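Local coordinates for S-M checkpoint control protein RAD4 (Schizosaccharomyces pombe, PDB 4BMD), which acts as an essential adaptor in DNA replication and in the checkpoint coupling S phase to mitosis, represented here by its third and fourth BRCT domains, at residues K14-Y19 and I50-I55; Y58-E63 and P97-S102; L110-T115 and R144-V149. All coordinates share one frame; numbering follows the deposited sequence. Where two conformers were deposited one is given.

From the N terminus, contact 1 closes the loop from residues 14-19 to 50-55, which holds helix 25-36 and strand 41-42, and joins the two central strands of the BRCT 3 sheet. Contact 2, whose loop holds strand 71-73 and helix 74-82, ties the connection between strands 52-55 and 71-73 to the chain between helices 74-82 and 104-107. Contact 3 repeats the pattern of contact 1 in BRCT 4, with helix 119-131 and strand 135-137 in its loop. All three follow in series, so none nests or crosses. Contact 2 touches contact 1 through Ile55 and Pro97, whereas contacts 1 and 3 lie on opposite sides of the chain's centre, their centres about 36 Å apart.

Contact 1: residues K14-Y19 and I50-I55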
loop_
_atom_site.group_PDB
_atom_site.type_symbol
_atom_site.label_atom_id
_atom_site.label_comp_id
_atom_site.label_asym_id
_atom_site.label_seq_id
_atom_site.Cartn_x
_atom_site.Cartn_y
_atom_site.Cartn_z
ATOM N N LYS A 14 3.257 17.696 15.722
ATOM C CA LYS A 14 3.436 18.334 17.020
ATOM C C LYS A 14 2.706 17.562 18.114
ATOM O O LYS A 14 1.599 17.066 17.900
ATOM C CB LYS A 14 2.942 19.781 16.979
ATOM N N ASN A 15 3.344 17.461 19.279
ATOM C CA ASN A 15 2.781 16.770 20.441
ATOM C C ASN A 15 2.487 15.289 20.200
ATOM O O ASN A 15 1.652 14.694 20.883
ATOM C CB ASN A 15 1.523 17.483 20.950
ATOM C CG ASN A 15 1.777 18.937 21.295
ATOM O OD1 ASN A 15 2.878 19.307 21.704
ATOM N ND2 ASN A 15 0.756 19.770 21.134
ATOM N N LEU A 16 3.181 14.698 19.232
ATOM C CA LEU A 16 3.011 13.281 18.928
ATOM C C LEU A 16 4.300 12.504 19.169
ATOM O O LEU A 16 5.379 12.921 18.745
ATOM C CB LEU A 16 2.549 13.088 17.482
ATOM C CG LEU A 16 1.163 13.620 17.112
ATOM C CD1 LEU A 16 0.813 13.238 15.681
ATOM C CD2 LEU A 16 0.109 13.107 18.079
ATOM N N THR A 17 4.181 11.372 19.854
ATOM C CA THR A 17 5.329 10.511 20.107
ATOM C C THR A 17 5.175 9.197 19.348
ATOM O O THR A 17 4.116 8.566 19.385
ATOM C CB THR A 17 5.501 10.220 21.608
ATOM O OG1 THR A 17 5.432 11.447 22.345
ATOM C CG2 THR A 17 6.841 9.549 21.872
ATOM N N PHE A 18 6.235 8.790 18.658
ATOM C CA PHE A 18 6.192 7.597 17.823
ATOM C C PHE A 18 7.107 6.493 18.339
ATOM O O PHE A 18 8.161 6.759 18.917
ATOM C CB PHE A 18 6.559 7.945 16.377
ATOM C CG PHE A 18 5.591 8.883 15.715
ATOM C CD1 PHE A 18 5.751 10.255 15.822
ATOM C CD2 PHE A 18 4.520 8.393 14.986
ATOM C CE1 PHE A 18 4.861 11.120 15.215
ATOM C CE2 PHE A 18 3.627 9.254 14.377
ATOM C CZ PHE A 18 3.797 10.620 14.492
ATOM N N TYR A 19 6.690 5.251 18.121
ATOM C CA TYR A 19 7.470 4.082 18.503
ATOM C C TYR A 19 7.786 3.258 17.259
ATOM O O TYR A 19 6.890 2.679 16.645
ATOM C CB TYR A 19 6.693 3.247 19.522
ATOM C CG TYR A 19 7.299 1.897 19.849
ATOM C CD1 TYR A 19 8.258 1.767 20.843
ATOM C CD2 TYR A 19 6.890 0.749 19.178
ATOM C CE1 TYR A 19 8.806 0.534 21.151
ATOM C CE2 TYR A 19 7.432 -0.486 19.479
ATOM C CZ TYR A 19 8.389 -0.589 20.465
ATOM O OH TYR A 19 8.927 -1.821 20.767
ATOM N N ILE A 50 3.121 7.159 23.989
ATOM C CA ILE A 50 3.096 6.728 22.593
ATOM C C ILE A 50 1.762 7.015 21.907
ATOM O O ILE A 50 0.702 6.634 22.403
ATOM C CB ILE A 50 3.411 5.223 22.465
ATOM C CG1 ILE A 50 4.806 4.920 23.013
ATOM C CG2 ILE A 50 3.304 4.776 21.014
ATOM C CD1 ILE A 50 5.914 5.665 22.300
ATOM N N ASP A 51 1.827 7.692 20.765
ATOM C CA ASP A 51 0.634 7.994 19.983
ATOM C C ASP A 51 0.439 6.985 18.856
ATOM O O ASP A 51 -0.678 6.549 18.593
ATOM C CB ASP A 51 0.705 9.410 19.410
ATOM C CG ASP A 51 0.659 10.476 20.485
ATOM O OD1 ASP A 51 -0.456 10.822 20.930
ATOM O OD2 ASP A 51 1.736 10.968 20.882
ATOM N N PHE A 52 1.529 6.619 18.189
ATOM C CA PHE A 52 1.463 5.660 17.092
ATOM C C PHE A 52 2.629 4.680 17.121
ATOM O O PHE A 52 3.763 5.057 17.413
ATOM C CB PHE A 52 1.446 6.381 15.741
ATOM C CG PHE A 52 0.229 7.231 15.520
ATOM C CD1 PHE A 52 -0.951 6.668 15.065
ATOM C CD2 PHE A 52 0.268 8.596 15.758
ATOM C CE1 PHE A 52 -2.072 7.449 14.857
ATOM C CE2 PHE A 52 -0.849 9.382 15.554
ATOM C CZ PHE A 52 -2.022 8.807 15.103
ATOM N N VAL A 53 2.338 3.420 16.817
ATOM C CA VAL A 53 3.377 2.417 16.624
ATOM C C VAL A 53 3.617 2.241 15.129
ATOM O O VAL A 53 2.683 1.978 14.371
ATOM C CB VAL A 53 2.985 1.063 17.246
ATOM C CG1 VAL A 53 3.967 -0.020 16.825
ATOM C CG2 VAL A 53 2.919 1.174 18.763
ATOM N N VAL A 54 4.866 2.396 14.707
ATOM C CA VAL A 54 5.208 2.315 13.292
ATOM C C VAL A 54 5.918 1.008 12.944
ATOM O O VAL A 54 6.897 0.625 13.585
ATOM C CB VAL A 54 6.071 3.513 12.855
ATOM C CG1 VAL A 54 6.289 3.490 11.350
ATOM C CG2 VAL A 54 5.411 4.816 13.279
ATOM N N ILE A 55 5.406 0.331 11.919
ATOM C CA ILE A 55 5.933 -0.952 11.468
ATOM C C ILE A 55 6.473 -0.783 10.050
ATOM O O ILE A 55 5.939 0.009 9.282
ATOM C CB ILE A 55 4.807 -2.011 11.454
ATOM C CG1 ILE A 55 4.069 -2.021 12.794
ATOM C CG2 ILE A 55 5.343 -3.395 11.134
ATOM C CD1 ILE A 55 4.939 -2.389 13.970
#
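Phe18 and Phe52 lie side by side on one face of the sheet and point the same way. Their ring planes are only 20° apart, but the centroids are 5.9 Å apart, so the rings are slid past each other and barely overlap; the touching is done by Phe18 CE2 against Phe52 CD2, at 3.7 Å. Because the two residues pair across the sheet and share a chi1 of -64°, with CG anti to the carbonyl carbon, the rings leave the strands alongside one another. Leu16 CD1 approaches the edge of the Phe52 ring, and Val54 CG2 meets Phe18 CD2. Trp76 of helix 74-82 packs against both phenylalanines. On the other face, Val53 CG1 sits at the edge of the Tyr19 ring, near its plane, while Ile50 CD1 reaches Tyr19 CB and Thr17 CG2. The backbones between these layers run parallel, strand axes 4.9 Å apart: Tyr19 N donates to Phe52 O and Tyr19 O accepts from Val54 N at 2.8 Å. At the beginning of the ladder Thr17 O takes a bond from Asp51 N (2.8 Å) and a weak one from Phe52 N. The polar edge is Asp51, whose OD2 receives Thr17 N at 2.7 Å, nearly straight at 169°, on the anti side of the carboxylate and somewhat out of its plane, while Leu16 CD2 lies against its CG. Replacing Asp51 by alanine removes the carboxylate, which would probably leave the Thr17 amide without this acceptor and Leu16 CD2 without its neighbour. Bridges Phe18-Phe52 and Tyr19-Val53, with strand 41-42 on the far side of 17-20 and 71-73 beyond 52-55, identify the central strand pair of the four-stranded parallel BRCT sheet, in order 2-1-3-4.

Contact 2: residues Y58-E63 and P97-S102; sequences YFPVDE and PFFRPS
The Phe99 ring meets the backbone of residues 58-60, with Pro60 N in its plane at the edge and Pro101 N, from its own segment, 4.0 Å above one face, displaced from its middle. Tyr58 O approaches Phe99 CD2 obliquely, at 3.2 Å. A chi1 of 177° swings the Phe99 ring away from its own amide and up against this backbone. In one of its two modelled conformers the Arg100 guanidinium has Val61 over one face, CG1 3.9 Å from Arg100 NH2, a placement that the second conformer leaves doubtful. The other branch, Val61 CG2, fits against the chain between Pro97 and Phe99 and touches Pro97 CB. One direct hydrogen bond joins the segments: Val61 N to Phe99 O, 3.0 Å and 168°. Asp62 OD1 takes a bond from a water that also pairs with Ser102 OG. Glu63 N bonds Pro60 O in the short 3-10 segment 61-63. Phe98 turns to helix 119-131 of BRCT 4, placing this contact near the junction. Chemically, the chain after helix 74-82 is held against the loop between strands 52-55 and 71-73 of BRCT 3 by one backbone bond among proline, valine and ring contacts, with a bridging water at the exposed side.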
loop_
_atom_site.group_PDB
_atom_site.type_symbol
_atom_site.label_atom_id
_atom_site.label_comp_id
_atom_site.label_asym_id
_atom_site.label_seq_id
_atom_site.Cartn_x
_atom_site.Cartn_y
_atom_site.Cartn_z
ATOM N N TYR A 58 7.015 -3.956 4.910
ATOM C CA TYR A 58 7.329 -5.302 4.442
ATOM C C TYR A 58 7.301 -6.332 5.566
ATOM O O TYR A 58 7.533 -7.519 5.334
ATOM C CB TYR A 58 8.695 -5.319 3.753
ATOM C CG TYR A 58 9.795 -4.676 4.566
ATOM C CD1 TYR A 58 10.512 -5.407 5.504
ATOM C CD2 TYR A 58 10.119 -3.337 4.394
ATOM C CE1 TYR A 58 11.517 -4.822 6.248
ATOM C CE2 TYR A 58 11.122 -2.742 5.134
ATOM C CZ TYR A 58 11.818 -3.491 6.060
ATOM O OH TYR A 58 12.819 -2.903 6.800
ATOM N N PHE A 59 7.021 -5.877 6.782
ATOM C CA PHE A 59 6.989 -6.768 7.935
ATOM C C PHE A 59 5.722 -7.620 7.921
ATOM O O PHE A 59 4.616 -7.090 7.822
ATOM C CB PHE A 59 7.070 -5.962 9.234
ATOM C CG PHE A 59 7.570 -6.753 10.411
ATOM C CD1 PHE A 59 6.723 -7.598 11.109
ATOM C CD2 PHE A 59 8.890 -6.646 10.822
ATOM C CE1 PHE A 59 7.182 -8.325 12.192
ATOM C CE2 PHE A 59 9.356 -7.370 11.903
ATOM C CZ PHE A 59 8.501 -8.211 12.590
ATOM N N PRO A 60 5.885 -8.949 8.019
ATOM C CA PRO A 60 4.765 -9.898 8.013
ATOM C C PRO A 60 3.793 -9.646 9.163
ATOM O O PRO A 60 4.207 -9.616 10.322
ATOM C CB PRO A 60 5.455 -11.253 8.196
ATOM C CG PRO A 60 6.845 -11.040 7.712
ATOM C CD PRO A 60 7.186 -9.634 8.098
ATOM N N VAL A 61 2.518 -9.473 8.833
ATOM C CA VAL A 61 1.482 -9.194 9.825
ATOM C C VAL A 61 1.418 -10.283 10.892
ATOM O O VAL A 61 1.277 -9.997 12.081
ATOM C CB VAL A 61 0.098 -9.065 9.158
ATOM C CG1 VAL A 61 -0.976 -8.780 10.197
ATOM C CG2 VAL A 61 0.121 -7.976 8.098
ATOM N N ASP A 62 1.540 -11.530 10.454
ATOM C CA ASP A 62 1.435 -12.682 11.343
ATOM C C ASP A 62 2.547 -12.742 12.392
ATOM O O ASP A 62 2.389 -13.379 13.433
ATOM C CB ASP A 62 1.407 -13.972 10.520
ATOM C CG ASP A 62 2.288 -13.895 9.287
ATOM O OD1 ASP A 62 1.821 -13.367 8.254
ATOM O OD2 ASP A 62 3.447 -14.360 9.350
ATOM N N GLU A 63 3.665 -12.076 12.118
ATOM C CA GLU A 63 4.794 -12.075 13.043
ATOM C C GLU A 63 4.753 -10.889 14.004
ATOM O O GLU A 63 5.612 -10.759 14.875
ATOM C CB GLU A 63 6.119 -12.074 12.278
ATOM C CG GLU A 63 6.368 -13.329 11.459
ATOM C CD GLU A 63 7.724 -13.320 10.781
ATOM O OE1 GLU A 63 8.520 -12.394 11.052
ATOM O OE2 GLU A 63 7.995 -14.236 9.976
ATOM N N PRO A 97 -0.239 -2.351 8.452
ATOM C CA PRO A 97 0.442 -3.606 8.126
ATOM C C PRO A 97 -0.471 -4.495 7.292
ATOM O O PRO A 97 -1.608 -4.749 7.692
ATOM C CB PRO A 97 0.679 -4.236 9.499
ATOM C CG PRO A 97 0.776 -3.076 10.423
ATOM C CD PRO A 97 -0.198 -2.060 9.896
ATOM N N PHE A 98 0.018 -4.947 6.142
ATOM C CA PHE A 98 -0.809 -5.708 5.214
ATOM C C PHE A 98 -0.099 -6.939 4.673
ATOM O O PHE A 98 -0.744 -7.888 4.230
ATOM C CB PHE A 98 -1.253 -4.819 4.047
ATOM C CG PHE A 98 -0.112 -4.263 3.237
ATOM C CD1 PHE A 98 0.450 -4.997 2.203
ATOM C CD2 PHE A 98 0.390 -3.001 3.503
ATOM C CE1 PHE A 98 1.499 -4.487 1.461
ATOM C CE2 PHE A 98 1.437 -2.484 2.761
ATOM C CZ PHE A 98 1.992 -3.229 1.740
ATOM N N PHE A 99 1.229 -6.917 4.699
ATOM C CA PHE A 99 2.007 -7.969 4.054
ATOM C C PHE A 99 1.873 -9.341 4.708
ATOM O O PHE A 99 2.107 -9.505 5.904
ATOM C CB PHE A 99 3.484 -7.589 3.953
ATOM C CG PHE A 99 4.339 -8.672 3.363
ATOM C CD1 PHE A 99 4.243 -8.991 2.018
ATOM C CD2 PHE A 99 5.228 -9.381 4.153
ATOM C CE1 PHE A 99 5.021 -9.993 1.472
ATOM C CE2 PHE A 99 6.009 -10.384 3.610
ATOM C CZ PHE A 99 5.905 -10.689 2.268
ATOM N N ARG A 100 1.492 -10.320 3.895
ATOM C CA ARG A 100 1.402 -11.706 4.335
ATOM C C ARG A 100 2.109 -12.613 3.334
ATOM O O ARG A 100 1.713 -12.687 2.171
ATOM C CB ARG A 100 -0.061 -12.129 4.488
ATOM C CG ARG A 100 -0.790 -11.460 5.642
ATOM C CD ARG A 100 -2.240 -11.916 5.711
ATOM N NE ARG A 100 -2.915 -11.433 6.912
ATOM C CZ ARG A 100 -3.548 -10.267 6.996
ATOM N NH1 ARG A 100 -3.591 -9.457 5.950
ATOM N NH2 ARG A 100 -4.136 -9.909 8.129
ATOM N N PRO A 101 3.165 -13.307 3.786
ATOM C CA PRO A 101 3.958 -14.205 2.937
ATOM C C PRO A 101 3.131 -15.309 2.279
ATOM O O PRO A 101 3.559 -15.871 1.271
ATOM C CB PRO A 101 4.962 -14.814 3.920
ATOM C CG PRO A 101 5.096 -13.791 4.994
ATOM C CD PRO A 101 3.726 -13.200 5.146
ATOM N N SER A 102 1.964 -15.612 2.838
ATOM C CA SER A 102 1.098 -16.648 2.283
ATOM C C SER A 102 0.424 -16.191 0.992
ATOM O O SER A 102 -0.114 -17.006 0.242
ATOM C CB SER A 102 0.045 -17.080 3.306
ATOM O OG SER A 102 -0.748 -15.982 3.724
HETATM O O HOH W 1 1.337 -15.327 6.082
#

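Contact 3: residues L110-T115 and R144-V149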
loop_
_atom_site.group_PDB
_atom_site.type_symbol
_atom_site.label_atom_id
_atom_site.label_comp_id
_atom_site.label_asym_id
_atom_site.label_seq_id
_atom_site.Cartn_x
_atom_site.Cartn_y
_atom_site.Cartn_z
ATOM N N LEU A 110 2.364 -13.260 -11.945
ATOM C CA LEU A 110 1.363 -12.327 -12.444
ATOM C C LEU A 110 1.978 -11.009 -12.895
ATOM O O LEU A 110 2.623 -10.311 -12.114
ATOM C CB LEU A 110 0.291 -12.060 -11.384
ATOM C CG LEU A 110 -0.604 -13.236 -10.986
ATOM C CD1 LEU A 110 -1.630 -12.793 -9.955
ATOM C CD2 LEU A 110 -1.290 -13.831 -12.207
ATOM N N SER A 111 1.774 -10.679 -14.165
ATOM C CA SER A 111 2.226 -9.405 -14.707
ATOM C C SER A 111 1.082 -8.397 -14.667
ATOM O O SER A 111 0.037 -8.601 -15.284
ATOM C CB SER A 111 2.743 -9.577 -16.136
ATOM O OG SER A 111 1.763 -10.179 -16.964
ATOM N N ILE A 112 1.282 -7.309 -13.929
ATOM C CA ILE A 112 0.219 -6.330 -13.721
ATOM C C ILE A 112 0.598 -4.926 -14.182
ATOM O O ILE A 112 1.688 -4.436 -13.886
ATOM C CB ILE A 112 -0.191 -6.267 -12.230
ATOM C CG1 ILE A 112 -0.467 -7.670 -11.687
ATOM C CG2 ILE A 112 -1.406 -5.369 -12.038
ATOM C CD1 ILE A 112 -0.886 -7.692 -10.231
ATOM N N HIS A 113 -0.313 -4.284 -14.910
ATOM C CA HIS A 113 -0.158 -2.883 -15.276
ATOM C C HIS A 113 -1.260 -2.055 -14.624
ATOM O O HIS A 113 -2.426 -2.449 -14.625
ATOM C CB HIS A 113 -0.193 -2.702 -16.795
ATOM C CG HIS A 113 -0.140 -1.272 -17.230
ATOM N ND1 HIS A 113 0.958 -0.468 -17.012
ATOM C CD2 HIS A 113 -1.056 -0.495 -17.856
ATOM C CE1 HIS A 113 0.719 0.741 -17.491
ATOM N NE2 HIS A 113 -0.496 0.751 -18.007
ATOM N N LEU A 114 -0.885 -0.905 -14.071
ATOM C CA LEU A 114 -1.821 -0.065 -13.329
ATOM C C LEU A 114 -2.278 1.139 -14.148
ATOM O O LEU A 114 -1.487 1.745 -14.870
ATOM C CB LEU A 114 -1.174 0.417 -12.028
ATOM C CG LEU A 114 -0.517 -0.656 -11.160
ATOM C CD1 LEU A 114 0.201 -0.029 -9.971
ATOM C CD2 LEU A 114 -1.548 -1.667 -10.692
ATOM N N THR A 115 -3.555 1.486 -14.025
ATOM C CA THR A 115 -4.098 2.655 -14.708
ATOM C C THR A 115 -5.115 3.391 -13.834
ATOM O O THR A 115 -5.952 2.770 -13.179
ATOM C CB THR A 115 -4.732 2.280 -16.071
ATOM O OG1 THR A 115 -5.258 3.456 -16.700
ATOM C CG2 THR A 115 -5.852 1.261 -15.891
ATOM N N ARG A 144 0.247 -8.970 -20.720
ATOM C CA ARG A 144 -0.002 -8.653 -19.319
ATOM C C ARG A 144 -1.097 -9.563 -18.776
ATOM O O ARG A 144 -2.081 -9.840 -19.463
ATOM C CB ARG A 144 -0.421 -7.191 -19.155
ATOM C CG ARG A 144 0.570 -6.189 -19.711
ATOM C CD ARG A 144 1.853 -6.153 -18.902
ATOM N NE ARG A 144 2.812 -5.215 -19.474
ATOM C CZ ARG A 144 3.752 -5.551 -20.350
ATOM N NH1 ARG A 144 3.864 -6.809 -20.752
ATOM N NH2 ARG A 144 4.582 -4.631 -20.822
ATOM N N SER A 145 -0.923 -10.030 -17.546
ATOM C CA SER A 145 -1.924 -10.874 -16.909
ATOM C C SER A 145 -3.148 -10.051 -16.531
ATOM O O SER A 145 -4.283 -10.480 -16.733
ATOM C CB SER A 145 -1.351 -11.535 -15.652
ATOM O OG SER A 145 -0.136 -12.206 -15.928
ATOM N N ILE A 146 -2.906 -8.866 -15.980
ATOM C CA ILE A 146 -3.969 -8.046 -15.409
ATOM C C ILE A 146 -3.780 -6.563 -15.709
ATOM O O ILE A 146 -2.687 -6.022 -15.541
ATOM C CB ILE A 146 -4.017 -8.205 -13.871
ATOM C CG1 ILE A 146 -4.406 -9.631 -13.477
ATOM C CG2 ILE A 146 -4.981 -7.204 -13.248
ATOM C CD1 ILE A 146 -4.279 -9.901 -11.992
ATOM N N LEU A 147 -4.848 -5.913 -16.157
ATOM C CA LEU A 147 -4.899 -4.458 -16.172
ATOM C C LEU A 147 -5.709 -4.007 -14.966
ATOM O O LEU A 147 -6.932 -4.144 -14.948
ATOM C CB LEU A 147 -5.546 -3.938 -17.455
ATOM C CG LEU A 147 -5.738 -2.417 -17.489
ATOM C CD1 LEU A 147 -4.391 -1.702 -17.508
ATOM C CD2 LEU A 147 -6.596 -1.989 -18.670
ATOM N N LEU A 148 -5.025 -3.486 -13.952
ATOM C CA LEU A 148 -5.688 -3.079 -12.718
ATOM C C LEU A 148 -6.171 -1.634 -12.799
ATOM O O LEU A 148 -5.371 -0.706 -12.903
ATOM C CB LEU A 148 -4.759 -3.270 -11.518
ATOM C CG LEU A 148 -5.442 -3.277 -10.149
ATOM C CD1 LEU A 148 -6.411 -4.447 -10.043
ATOM C CD2 LEU A 148 -4.418 -3.325 -9.030
ATOM N N VAL A 149 -7.487 -1.454 -12.743
ATOM C CA VAL A 149 -8.099 -0.147 -12.957
ATOM C C VAL A 149 -8.548 0.521 -11.659
ATOM O O VAL A 149 -9.207 -0.101 -10.824
ATOM C CB VAL A 149 -9.309 -0.264 -13.901
ATOM C CG1 VAL A 149 -9.918 1.106 -14.167
ATOM C CG2 VAL A 149 -8.897 -0.933 -15.202
#
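Ser111 and Ser145 make the polar start of the strand pair, where Ser111 N donates to Ser145 OG (3.0 Å). Less certain is the return bond, since Ser111 was modelled in two conformers: in one of them Ser111 OG stands between its own backbone N and carbonyl carbon (chi1 55°) and accepts from Ser145 N at 2.8 Å. Ser145 N also makes a weak bond to Ser111 O. From there a parallel ladder runs on through main-chain bonds, Ile146 N to Ser111 O, His113 N to Ile146 O, Leu148 N to His113 O and Thr115 N to Leu148 O. The axes of strands 111-115 and 146-149 are 4.8 Å apart, and their directions differ by 28°. Apolar contacts fill the face carrying Ile112, Leu114, Ile146 and Leu148. Leu114 CD2 touches Leu148 CB at 3.7 Å, and the same Leu148 CB lies 4.0 Å from Ile112 CG2. Helix 119-131 meets Leu114 here, while Trp178 of helix 177-185 packs on Ile146 and Leu148. The other face mixes characters. Leu147 CD1 comes to the edge of the His113 ring, 3.6 Å from CD2, and also touches Thr115 CG2, which in turn meets Val149 CG2 at 3.8 Å. The polar atoms on this face are bonded outside the pair: His113 ND1 to His137 O, His113 NE2 to Lys162 NZ, and Thr115 OG1 to Thr159 OG1. In this central pair of the BRCT 4 sheet, then, one face offers leucine and isoleucine to helices 119-131 and 177-185, whereas the face bearing His113 and Thr115 joins polar bonds to apolar packing, so that buried nitrogen and oxygen atoms have partners.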